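Local coordinates for protein Phenylalanine/tyrosine ammonia-lyase (Rhodosporidium toruloides, PDB 1Y2M) that catalyses the non-oxidative deamination of L-phenylalanine and L-tyrosine to trans-cinnamate and p-coumarate, releasing ammonium, at residues T39-I47 and P323-N331; F668-R678 and T690-A701. One frame throughout, in Å; residues are numbered along the deposited sequence.

How the contacts relate
Contact 1 and contact 2 follow one another along the chain without overlapping and lie on opposite sides of its centre, about 17 and 16 Å from it. Their own centres are 30 Å apart and their nearest atoms about 16 Å, so they do not touch. The C-terminal end of the chain nevertheless runs from one to the other: beyond helix 691-703 it reaches Leu715, which packs on Val45 and Asn331 of contact 1. Contact 1 lies away from the annotated sites. In contact 2, the side chain of Ile691 is about 8 Å from that of the cinnamate-binding Lys468. The second subunit borders contact 1, the third borders contact 2.

Contact 1 of 2, residues T39-I47 and P323-N331; sequences TTQVTQVDI and PTQIEVAGN
Glu327 reaches out from helix 323-336 to the start of helix 44-52, where its OE2 accepts a nearly straight hydrogen bond from Gln44 N (2.7 Å, 163° at the hydrogen). The donor stands above the carboxylate plane rather than in it. With CG anti to the backbone N (chi1 170°), the extended glutamate chain spans the gap between the two helices. Two waters also donate to OE2, one of them 2.6 Å away and held in turn by Val45 N and Asn331 ND2, the other shared with Gln44 OE1. Thr43 closes the tight part, its CB 3.6 Å from Glu327 OE2. This is an N-terminal helix cap with a capping box: Asp46 N donates to Thr43 OG1 (3.0 Å), and Thr43 N returns the bond to Asp46 OD2, while a carboxylate from a second helix takes the next amide. The negative charge probably gains from the positive end of the helix dipole. Gln44 and Asn331 have further partners on helix 273-303, Ser290 and His287 for the first and Gln294 for the second. At the other end the segments meet by van der Waals contact alone. The Pro323 ring, rigid and apolar in the first turn of its helix, sets CB 3.6 Å from Thr39 N. The loose, solvent-facing side is at exposed Thr40, which crosses the ring at about a right angle, its CG2 no closer than 4.1 Å to Pro323 CB.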
# COMPACT_ATOMS: atom_id res chain seq x y z
N THR B 39 -24.35 -12.16 -13.53
CA THR B 39 -25.35 -12.91 -14.26
C THR B 39 -25.10 -14.40 -14.27
O THR B 39 -23.97 -14.86 -14.43
CB THR B 39 -25.50 -12.42 -15.74
OG1 THR B 39 -26.48 -13.23 -16.41
CG2 THR B 39 -24.17 -12.47 -16.54
N THR B 40 -26.18 -15.15 -14.12
CA THR B 40 -26.13 -16.60 -14.13
C THR B 40 -25.98 -17.13 -15.57
O THR B 40 -25.76 -18.33 -15.78
CB THR B 40 -27.41 -17.18 -13.50
OG1 THR B 40 -28.56 -16.56 -14.12
CG2 THR B 40 -27.43 -16.97 -11.94
N GLN B 41 -26.11 -16.25 -16.56
CA GLN B 41 -26.09 -16.70 -17.96
C GLN B 41 -24.68 -16.80 -18.56
O GLN B 41 -24.54 -17.12 -19.74
CB GLN B 41 -26.99 -15.81 -18.84
CG GLN B 41 -27.49 -16.51 -20.12
CD GLN B 41 -27.97 -17.95 -19.87
OE1 GLN B 41 -29.02 -18.17 -19.25
NE2 GLN B 41 -27.20 -18.93 -20.35
N VAL B 42 -23.63 -16.56 -17.78
CA VAL B 42 -22.28 -16.86 -18.27
C VAL B 42 -21.41 -17.19 -17.10
O VAL B 42 -21.61 -16.65 -16.01
CB VAL B 42 -21.66 -15.70 -19.01
CG1 VAL B 42 -21.25 -14.56 -18.03
CG2 VAL B 42 -20.46 -16.19 -19.88
N THR B 43 -20.48 -18.11 -17.29
CA THR B 43 -19.64 -18.53 -16.19
C THR B 43 -18.20 -18.47 -16.62
O THR B 43 -17.87 -18.45 -17.81
CB THR B 43 -19.95 -19.97 -15.75
OG1 THR B 43 -19.66 -20.85 -16.85
CG2 THR B 43 -21.42 -20.12 -15.32
N GLN B 44 -17.32 -18.54 -15.63
CA GLN B 44 -15.90 -18.55 -15.89
C GLN B 44 -15.52 -19.80 -16.66
O GLN B 44 -14.74 -19.74 -17.60
CB GLN B 44 -15.13 -18.43 -14.57
CG GLN B 44 -13.63 -18.41 -14.74
CD GLN B 44 -12.96 -17.98 -13.46
OE1 GLN B 44 -13.22 -18.60 -12.42
NE2 GLN B 44 -12.12 -16.91 -13.51
N VAL B 45 -16.09 -20.95 -16.29
CA VAL B 45 -15.83 -22.14 -17.07
C VAL B 45 -16.24 -21.97 -18.54
O VAL B 45 -15.46 -22.38 -19.43
CB VAL B 45 -16.55 -23.41 -16.46
CG1 VAL B 45 -16.33 -24.62 -17.39
CG2 VAL B 45 -16.01 -23.74 -15.06
N ASP B 46 -17.42 -21.38 -18.81
CA ASP B 46 -17.84 -21.08 -20.21
C ASP B 46 -16.77 -20.24 -20.95
O ASP B 46 -16.42 -20.51 -22.11
CB ASP B 46 -19.14 -20.26 -20.26
CG ASP B 46 -20.37 -21.03 -19.81
OD1 ASP B 46 -20.33 -22.29 -19.81
OD2 ASP B 46 -21.39 -20.33 -19.46
N ILE B 47 -16.28 -19.20 -20.27
CA ILE B 47 -15.26 -18.29 -20.79
C ILE B 47 -13.95 -19.02 -21.10
O ILE B 47 -13.35 -18.88 -22.17
CB ILE B 47 -15.03 -17.13 -19.80
CG1 ILE B 47 -16.27 -16.22 -19.86
CG2 ILE B 47 -13.73 -16.39 -20.14
CD1 ILE B 47 -16.36 -15.10 -18.80
N PRO B 323 -24.67 -14.32 -8.32
CA PRO B 323 -24.42 -15.27 -9.40
C PRO B 323 -23.11 -16.02 -9.36
O PRO B 323 -23.09 -17.23 -9.62
CB PRO B 323 -24.53 -14.40 -10.66
CG PRO B 323 -25.58 -13.35 -10.27
CD PRO B 323 -25.27 -13.05 -8.81
N THR B 324 -22.02 -15.36 -9.01
CA THR B 324 -20.71 -16.03 -9.00
C THR B 324 -20.51 -16.84 -7.74
O THR B 324 -19.69 -17.77 -7.76
CB THR B 324 -19.55 -15.07 -9.19
OG1 THR B 324 -19.68 -14.00 -8.23
CG2 THR B 324 -19.53 -14.54 -10.64
N GLN B 325 -21.24 -16.54 -6.67
CA GLN B 325 -21.22 -17.44 -5.52
C GLN B 325 -21.90 -18.78 -5.90
O GLN B 325 -21.40 -19.88 -5.59
CB GLN B 325 -21.98 -16.83 -4.36
CG GLN B 325 -21.85 -17.65 -3.09
CD GLN B 325 -22.55 -17.02 -1.91
OE1 GLN B 325 -22.45 -15.82 -1.68
NE2 GLN B 325 -23.23 -17.87 -1.10
N ILE B 326 -23.05 -18.67 -6.54
CA ILE B 326 -23.77 -19.83 -7.08
C ILE B 326 -22.83 -20.63 -7.98
O ILE B 326 -22.76 -21.84 -7.89
CB ILE B 326 -25.00 -19.38 -7.84
CG1 ILE B 326 -26.04 -18.77 -6.88
CG2 ILE B 326 -25.58 -20.51 -8.66
CD1 ILE B 326 -27.18 -18.09 -7.61
N GLU B 327 -22.13 -19.92 -8.86
CA GLU B 327 -21.23 -20.55 -9.80
C GLU B 327 -20.15 -21.37 -9.11
O GLU B 327 -19.89 -22.52 -9.47
CB GLU B 327 -20.61 -19.49 -10.70
CG GLU B 327 -19.49 -19.96 -11.56
CD GLU B 327 -18.92 -18.83 -12.46
OE1 GLU B 327 -19.58 -17.78 -12.59
OE2 GLU B 327 -17.84 -19.02 -13.01
N VAL B 328 -19.47 -20.75 -8.16
CA VAL B 328 -18.34 -21.41 -7.50
C VAL B 328 -18.84 -22.64 -6.67
O VAL B 328 -18.26 -23.74 -6.73
CB VAL B 328 -17.57 -20.42 -6.61
CG1 VAL B 328 -16.56 -21.16 -5.73
CG2 VAL B 328 -16.93 -19.30 -7.46
N ALA B 329 -19.89 -22.47 -5.91
CA ALA B 329 -20.48 -23.57 -5.14
C ALA B 329 -20.86 -24.72 -6.05
O ALA B 329 -20.63 -25.88 -5.76
CB ALA B 329 -21.66 -23.10 -4.35
N GLY B 330 -21.42 -24.38 -7.20
CA GLY B 330 -21.80 -25.40 -8.19
C GLY B 330 -20.60 -26.14 -8.75
O GLY B 330 -20.68 -27.36 -8.97
N ASN B 331 -19.52 -25.43 -9.05
CA ASN B 331 -18.29 -26.10 -9.53
C ASN B 331 -17.76 -27.06 -8.48
O ASN B 331 -17.50 -28.21 -8.78
CB ASN B 331 -17.20 -25.08 -9.86
CG ASN B 331 -17.48 -24.27 -11.13
OD1 ASN B 331 -18.25 -24.69 -11.98
ND2 ASN B 331 -16.75 -23.12 -11.27
O HOH W 1 -15.47 -19.88 -11.49
O HOH W 2 -17.48 -21.48 -13.69

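Contact 2 of 2, residues F668-R678 and T690-A701; sequences FVREELGVKAR and TIGSNVSKIYEA
Arg678 NH2 is held by a salt bridge to Asp681 and, weakly, by Glu688 O, while the guanidinium lies on Ile691; NE pairs with Glu136 of the third subunit, and NH1 bonds to Val689 O. In the C-terminal part of this mainly helical PAL/histidase-family enzyme, the end of helix 662-672 packs on Ile698 and Ala701, and the loop after it runs back along helix 691-703 to Ile691 in its first turn. Arginine suits its place by offering methylenes as well as charge: CG anti to the backbone N (chi1 -169°) and a chain extended to NE carry the guanidinium out to Ile691, whose CG1 sits over one face, 3.7 Å from Arg678 NH1. Further along, the filling is branched and apolar. Ile698 CD1 meets Val669 CG1 at 3.7 Å, the side chains crossing at about a right angle, and Val675 places CG2 4.1 Å from Ile698 CG1. Leu673 straddles Ala701, whose small CB lies 3.8 Å from Leu673 CD1. Leucine follows a wider pi-type turn, and Gly674, with positive phi that glycine tolerates easily, then lets the chain turn so that Val675 also faces the second helix. That helix is N-capped by Thr690, whose OG1 accepts from Ser693 N. Within the same first turn, Gly692 O accepts from opposite faces of its plane, from Ser696 N and from Ser696 OG, the latter 2.7 Å away.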
# COMPACT_ATOMS: atom_id res chain seq x y z
N PHE B 668 -3.43 -36.90 -13.37
CA PHE B 668 -2.57 -36.02 -14.16
C PHE B 668 -1.24 -35.79 -13.48
O PHE B 668 -0.18 -35.88 -14.10
CB PHE B 668 -3.25 -34.67 -14.37
CG PHE B 668 -2.41 -33.66 -15.09
CD1 PHE B 668 -2.05 -33.86 -16.43
CD2 PHE B 668 -1.97 -32.50 -14.42
CE1 PHE B 668 -1.26 -32.92 -17.11
CE2 PHE B 668 -1.20 -31.58 -15.10
CZ PHE B 668 -0.85 -31.77 -16.45
N VAL B 669 -1.28 -35.50 -12.18
CA VAL B 669 -0.04 -35.17 -11.47
C VAL B 669 0.78 -36.44 -11.19
O VAL B 669 2.00 -36.49 -11.42
CB VAL B 669 -0.34 -34.41 -10.18
CG1 VAL B 669 0.95 -34.20 -9.44
CG2 VAL B 669 -0.94 -33.09 -10.51
N ARG B 670 0.13 -37.49 -10.70
CA ARG B 670 0.81 -38.68 -10.29
C ARG B 670 1.38 -39.45 -11.49
O ARG B 670 2.48 -40.03 -11.41
CB ARG B 670 -0.17 -39.56 -9.47
CG ARG B 670 -0.39 -39.10 -8.03
CD ARG B 670 0.67 -39.70 -7.11
NE ARG B 670 0.44 -39.34 -5.70
CZ ARG B 670 0.88 -38.26 -5.12
NH1 ARG B 670 1.57 -37.35 -5.79
NH2 ARG B 670 0.65 -38.07 -3.83
N GLU B 671 0.63 -39.51 -12.59
CA GLU B 671 1.02 -40.28 -13.76
C GLU B 671 1.63 -39.42 -14.83
O GLU B 671 2.79 -39.64 -15.19
CB GLU B 671 -0.16 -41.03 -14.33
CG GLU B 671 -0.83 -41.95 -13.36
CD GLU B 671 0.10 -42.79 -12.50
OE1 GLU B 671 1.12 -43.31 -13.00
OE2 GLU B 671 -0.22 -42.97 -11.31
N GLU B 672 0.92 -38.43 -15.36
CA GLU B 672 1.49 -37.68 -16.48
C GLU B 672 2.69 -36.84 -16.09
O GLU B 672 3.68 -36.79 -16.83
CB GLU B 672 0.48 -36.78 -17.17
CG GLU B 672 -0.56 -37.52 -17.98
CD GLU B 672 -1.44 -36.59 -18.82
OE1 GLU B 672 -0.92 -35.91 -19.74
OE2 GLU B 672 -2.67 -36.57 -18.59
N LEU B 673 2.63 -36.22 -14.91
CA LEU B 673 3.74 -35.41 -14.42
C LEU B 673 4.78 -36.22 -13.65
O LEU B 673 5.89 -35.74 -13.41
CB LEU B 673 3.25 -34.26 -13.54
CG LEU B 673 2.28 -33.27 -14.16
CD1 LEU B 673 2.11 -32.06 -13.24
CD2 LEU B 673 2.69 -32.89 -15.58
N GLY B 674 4.44 -37.44 -13.27
CA GLY B 674 5.38 -38.31 -12.58
C GLY B 674 5.68 -37.97 -11.14
O GLY B 674 6.67 -38.46 -10.60
N VAL B 675 4.83 -37.15 -10.51
CA VAL B 675 5.03 -36.67 -9.14
C VAL B 675 4.34 -37.64 -8.19
O VAL B 675 3.12 -37.67 -8.14
CB VAL B 675 4.45 -35.25 -8.94
CG1 VAL B 675 4.59 -34.86 -7.52
CG2 VAL B 675 5.18 -34.24 -9.84
N LYS B 676 5.15 -38.40 -7.44
CA LYS B 676 4.71 -39.53 -6.64
C LYS B 676 4.54 -39.07 -5.18
O LYS B 676 5.16 -38.10 -4.70
CB LYS B 676 5.70 -40.69 -6.71
CG LYS B 676 5.95 -41.25 -8.13
CD LYS B 676 4.63 -41.53 -8.93
CE LYS B 676 4.73 -42.22 -10.31
NZ LYS B 676 5.40 -41.38 -11.26
N ALA B 677 3.75 -39.83 -4.44
CA ALA B 677 3.80 -39.74 -2.98
C ALA B 677 5.25 -39.95 -2.51
O ALA B 677 6.03 -40.65 -3.17
CB ALA B 677 2.91 -40.77 -2.38
N ARG B 678 5.58 -39.39 -1.35
CA ARG B 678 6.94 -39.42 -0.82
C ARG B 678 6.98 -40.17 0.49
O ARG B 678 6.28 -39.80 1.47
CB ARG B 678 7.47 -38.02 -0.58
CG ARG B 678 8.96 -38.00 -0.28
CD ARG B 678 9.46 -36.61 0.12
NE ARG B 678 10.93 -36.59 0.10
CZ ARG B 678 11.67 -36.35 -0.99
NH1 ARG B 678 11.13 -36.01 -2.14
NH2 ARG B 678 12.98 -36.43 -0.89
N THR B 690 14.36 -34.06 -4.70
CA THR B 690 13.79 -33.27 -3.65
C THR B 690 12.34 -32.96 -3.85
O THR B 690 11.79 -32.97 -4.97
CB THR B 690 14.51 -31.89 -3.53
OG1 THR B 690 14.39 -31.21 -4.79
CG2 THR B 690 15.98 -32.09 -3.13
N ILE B 691 11.72 -32.60 -2.75
CA ILE B 691 10.35 -32.09 -2.78
C ILE B 691 10.22 -30.93 -3.77
O ILE B 691 9.24 -30.89 -4.59
CB ILE B 691 9.98 -31.65 -1.36
CG1 ILE B 691 9.91 -32.89 -0.47
CG2 ILE B 691 8.62 -30.85 -1.34
CD1 ILE B 691 9.98 -32.55 1.00
N GLY B 692 11.18 -30.01 -3.73
CA GLY B 692 11.16 -28.85 -4.63
C GLY B 692 11.17 -29.22 -6.10
O GLY B 692 10.46 -28.62 -6.90
N SER B 693 11.98 -30.24 -6.44
CA SER B 693 12.07 -30.72 -7.82
C SER B 693 10.72 -31.21 -8.29
O SER B 693 10.33 -30.99 -9.42
CB SER B 693 13.11 -31.82 -7.96
OG SER B 693 14.44 -31.28 -7.85
N ASN B 694 9.97 -31.85 -7.38
CA ASN B 694 8.62 -32.35 -7.71
C ASN B 694 7.58 -31.22 -7.80
O ASN B 694 6.78 -31.17 -8.76
CB ASN B 694 8.20 -33.48 -6.74
CG ASN B 694 9.09 -34.71 -6.91
OD1 ASN B 694 9.70 -35.23 -5.97
ND2 ASN B 694 9.20 -35.15 -8.14
N VAL B 695 7.56 -30.33 -6.82
CA VAL B 695 6.68 -29.16 -6.90
C VAL B 695 6.96 -28.38 -8.22
O VAL B 695 6.02 -27.91 -8.92
CB VAL B 695 6.81 -28.24 -5.66
CG1 VAL B 695 5.95 -26.99 -5.82
CG2 VAL B 695 6.44 -29.01 -4.41
N SER B 696 8.23 -28.25 -8.57
CA SER B 696 8.61 -27.58 -9.81
C SER B 696 7.91 -28.14 -11.04
O SER B 696 7.53 -27.38 -11.94
CB SER B 696 10.11 -27.55 -9.97
OG SER B 696 10.70 -26.83 -8.87
N LYS B 697 7.80 -29.45 -11.12
CA LYS B 697 7.12 -30.08 -12.24
C LYS B 697 5.65 -29.69 -12.30
O LYS B 697 5.12 -29.49 -13.40
CB LYS B 697 7.25 -31.59 -12.15
CG LYS B 697 8.65 -32.04 -12.47
CD LYS B 697 8.84 -33.53 -12.43
CE LYS B 697 10.25 -33.88 -12.99
NZ LYS B 697 10.58 -33.13 -14.24
N ILE B 698 5.01 -29.51 -11.15
CA ILE B 698 3.61 -29.07 -11.10
C ILE B 698 3.51 -27.62 -11.58
O ILE B 698 2.67 -27.26 -12.42
CB ILE B 698 3.00 -29.29 -9.72
CG1 ILE B 698 3.11 -30.78 -9.32
CG2 ILE B 698 1.56 -28.83 -9.72
CD1 ILE B 698 2.54 -31.14 -7.98
N TYR B 699 4.32 -26.78 -10.95
CA TYR B 699 4.45 -25.35 -11.35
C TYR B 699 4.65 -25.23 -12.87
O TYR B 699 4.01 -24.42 -13.51
CB TYR B 699 5.59 -24.70 -10.60
CG TYR B 699 6.03 -23.32 -11.08
CD1 TYR B 699 5.39 -22.16 -10.69
CD2 TYR B 699 7.13 -23.21 -11.93
CE1 TYR B 699 5.85 -20.90 -11.10
CE2 TYR B 699 7.56 -21.97 -12.34
CZ TYR B 699 6.92 -20.83 -11.96
OH TYR B 699 7.44 -19.63 -12.41
N GLU B 700 5.55 -26.02 -13.44
CA GLU B 700 5.84 -25.90 -14.87
C GLU B 700 4.62 -26.24 -15.72
O GLU B 700 4.35 -25.59 -16.74
CB GLU B 700 7.06 -26.73 -15.25
CG GLU B 700 8.34 -26.11 -14.69
CD GLU B 700 9.63 -26.90 -14.95
OE1 GLU B 700 9.55 -28.12 -15.21
OE2 GLU B 700 10.73 -26.29 -14.90
N ALA B 701 3.85 -27.24 -15.27
CA ALA B 701 2.59 -27.61 -15.91
C ALA B 701 1.49 -26.55 -15.80
O ALA B 701 0.63 -26.46 -16.67
CB ALA B 701 2.10 -28.95 -15.39